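Local structure of peroxiredoxin PRX1, mitochondrial (Saccharomyces cerevisiae, 5YKJ) at residues V189-A194 against G199-I204. The protein probably reduces peroxides in yeast mitochondria as a 1-Cys thiol peroxidase that is recycled through the glutathione and thioredoxin systems. Residues are numbered along the deposited sequence; the frame is centred on the assembly and turned at random.
Sequences VSNDEA and GQFNEI
N191, in the first turn of helix 191-198, reaches across to the ring of F201 and the carboxylate of E203. Its CB lies 4.1 Å from F201 CZ, and CG closes on the same ring atom to 3.7 Å, the amide plane tilted 64° from the ring. At the tip the two amide atoms part: ND2, in the ring plane at the edge of F201, donates to E203 OE2 over 3.0 Å, a fairly straight bond (156°) on the syn side but tilted out of the carboxylate plane, while OD1 accepts from R209 of strand 208-211. An asparagine suits the place because it offers a donor and an acceptor at once. Replacing N191 by an alanine is likely to leave E203 OE2 without this donor, take an acceptor from R209, which also bonds V189 O, and uncover the CZ end of the F201 ring. Farther along the helix the small A194 lets the ring approach, its CB 3.6 Å from F201 CE2; F201 CG stands between its backbone N and carbonyl carbon (chi1 57°), which brings the ring to the helix. Past the helix end, a CB on G199 would jam against the preceding carbonyl O, which calls for glycine. At the N-terminus S190 OG accepts from E193 N and the E193 carboxylate from S190 N, a capping box. A neutral amide thus bridges opposite charges beside the apolar A194-F201 packing in this C-terminal region.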
loop_
_atom_site.group_PDB
_atom_site.type_symbol
_atom_site.label_atom_id
_atom_site.label_comp_id
_atom_site.label_asym_id
_atom_site.label_seq_id
_atom_site.Cartn_x
_atom_site.Cartn_y
_atom_site.Cartn_z
ATOM N N VAL A 189 -18.873 20.921 2.262
ATOM C CA VAL A 189 -20.298 20.680 2.202
ATOM C C VAL A 189 -21.049 21.555 3.211
ATOM O O VAL A 189 -20.895 21.419 4.356
ATOM C CB VAL A 189 -20.635 19.191 2.491
ATOM C CG1 VAL A 189 -22.121 18.936 2.478
ATOM C CG2 VAL A 189 -19.978 18.305 1.467
ATOM N N SER A 190 -21.927 22.419 2.704
ATOM C CA SER A 190 -22.726 23.292 3.546
ATOM C C SER A 190 -23.732 22.520 4.360
ATOM O O SER A 190 -24.037 21.427 4.060
ATOM C CB SER A 190 -23.454 24.331 2.689
ATOM O OG SER A 190 -24.557 23.765 2.040
ATOM N N ASN A 191 -24.236 23.136 5.417
ATOM C CA ASN A 191 -25.199 22.472 6.246
ATOM C C ASN A 191 -26.453 22.053 5.442
ATOM O O ASN A 191 -26.948 21.026 5.654
ATOM C CB ASN A 191 -25.579 23.331 7.457
ATOM C CG ASN A 191 -24.643 23.134 8.675
ATOM O OD1 ASN A 191 -23.514 22.698 8.563
ATOM N ND2 ASN A 191 -25.123 23.545 9.811
ATOM N N ASP A 192 -26.916 22.912 4.547
ATOM C CA ASP A 192 -28.061 22.582 3.732
ATOM C C ASP A 192 -27.751 21.414 2.801
ATOM O O ASP A 192 -28.514 20.562 2.674
ATOM C CB ASP A 192 -28.556 23.774 2.932
ATOM C CG ASP A 192 -29.500 24.654 3.703
ATOM O OD1 ASP A 192 -29.900 24.309 4.802
ATOM O OD2 ASP A 192 -29.773 25.721 3.168
ATOM N N GLU A 193 -26.593 21.437 2.184
ATOM C CA GLU A 193 -26.130 20.363 1.302
ATOM C C GLU A 193 -25.979 19.104 2.132
ATOM O O GLU A 193 -26.288 18.052 1.691
ATOM C CB GLU A 193 -24.807 20.727 0.612
ATOM C CG GLU A 193 -24.849 21.638 -0.619
ATOM C CD GLU A 193 -23.493 22.188 -1.077
ATOM O OE1 GLU A 193 -23.389 22.592 -2.250
ATOM O OE2 GLU A 193 -22.521 22.230 -0.326
ATOM N N ALA A 194 -25.505 19.236 3.355
ATOM C CA ALA A 194 -25.384 18.108 4.228
ATOM C C ALA A 194 -26.736 17.488 4.597
ATOM O O ALA A 194 -26.842 16.296 4.747
ATOM C CB ALA A 194 -24.590 18.477 5.477
ATOM N N GLY A 199 -28.823 13.643 5.647
ATOM C CA GLY A 199 -29.899 13.597 6.590
ATOM C C GLY A 199 -29.727 14.356 7.895
ATOM O O GLY A 199 -30.078 15.530 7.926
ATOM N N GLN A 200 -29.289 13.663 8.924
ATOM C CA GLN A 200 -29.086 14.199 10.245
ATOM C C GLN A 200 -27.588 14.142 10.544
ATOM O O GLN A 200 -26.937 13.268 10.084
ATOM C CB GLN A 200 -29.790 13.354 11.290
ATOM C CG GLN A 200 -31.308 13.492 11.375
ATOM C CD GLN A 200 -31.912 12.597 12.421
ATOM O OE1 GLN A 200 -31.205 12.117 13.285
ATOM N NE2 GLN A 200 -33.232 12.324 12.328
ATOM N N PHE A 201 -27.114 15.107 11.297
ATOM C CA PHE A 201 -25.726 15.189 11.719
ATOM C C PHE A 201 -25.654 15.918 13.044
ATOM O O PHE A 201 -26.530 16.660 13.384
ATOM C CB PHE A 201 -24.813 15.845 10.660
ATOM C CG PHE A 201 -25.216 17.221 10.230
ATOM C CD1 PHE A 201 -24.797 18.320 10.915
ATOM C CD2 PHE A 201 -25.951 17.406 9.114
ATOM C CE1 PHE A 201 -25.155 19.562 10.525
ATOM C CE2 PHE A 201 -26.304 18.648 8.693
ATOM C CZ PHE A 201 -25.896 19.737 9.386
ATOM N N ASN A 202 -24.582 15.649 13.762
ATOM C CA ASN A 202 -24.293 16.243 15.037
ATOM C C ASN A 202 -23.186 17.257 14.852
ATOM O O ASN A 202 -22.081 16.880 14.689
ATOM C CB ASN A 202 -23.807 15.141 15.957
ATOM C CG ASN A 202 -23.444 15.620 17.325
ATOM O OD1 ASN A 202 -23.712 16.719 17.703
ATOM N ND2 ASN A 202 -22.821 14.773 18.053
ATOM N N GLU A 203 -23.534 18.534 14.939
ATOM C CA GLU A 203 -22.621 19.650 14.781
ATOM C C GLU A 203 -21.983 19.980 16.119
ATOM O O GLU A 203 -22.581 20.562 16.935
ATOM C CB GLU A 203 -23.360 20.878 14.227
ATOM C CG GLU A 203 -22.436 22.016 13.816
ATOM C CD GLU A 203 -23.211 23.201 13.311
ATOM O OE1 GLU A 203 -22.876 24.316 13.655
ATOM O OE2 GLU A 203 -24.079 22.984 12.542
ATOM N N ILE A 204 -20.764 19.497 16.293
ATOM C CA ILE A 204 -19.952 19.751 17.457
ATOM C C ILE A 204 -19.407 21.183 17.382
ATOM O O ILE A 204 -19.425 21.902 18.277
ATOM C CB ILE A 204 -18.839 18.707 17.617
ATOM C CG1 ILE A 204 -19.408 17.300 17.689
ATOM C CG2 ILE A 204 -17.975 19.084 18.807
ATOM C CD1 ILE A 204 -20.312 17.127 18.862
#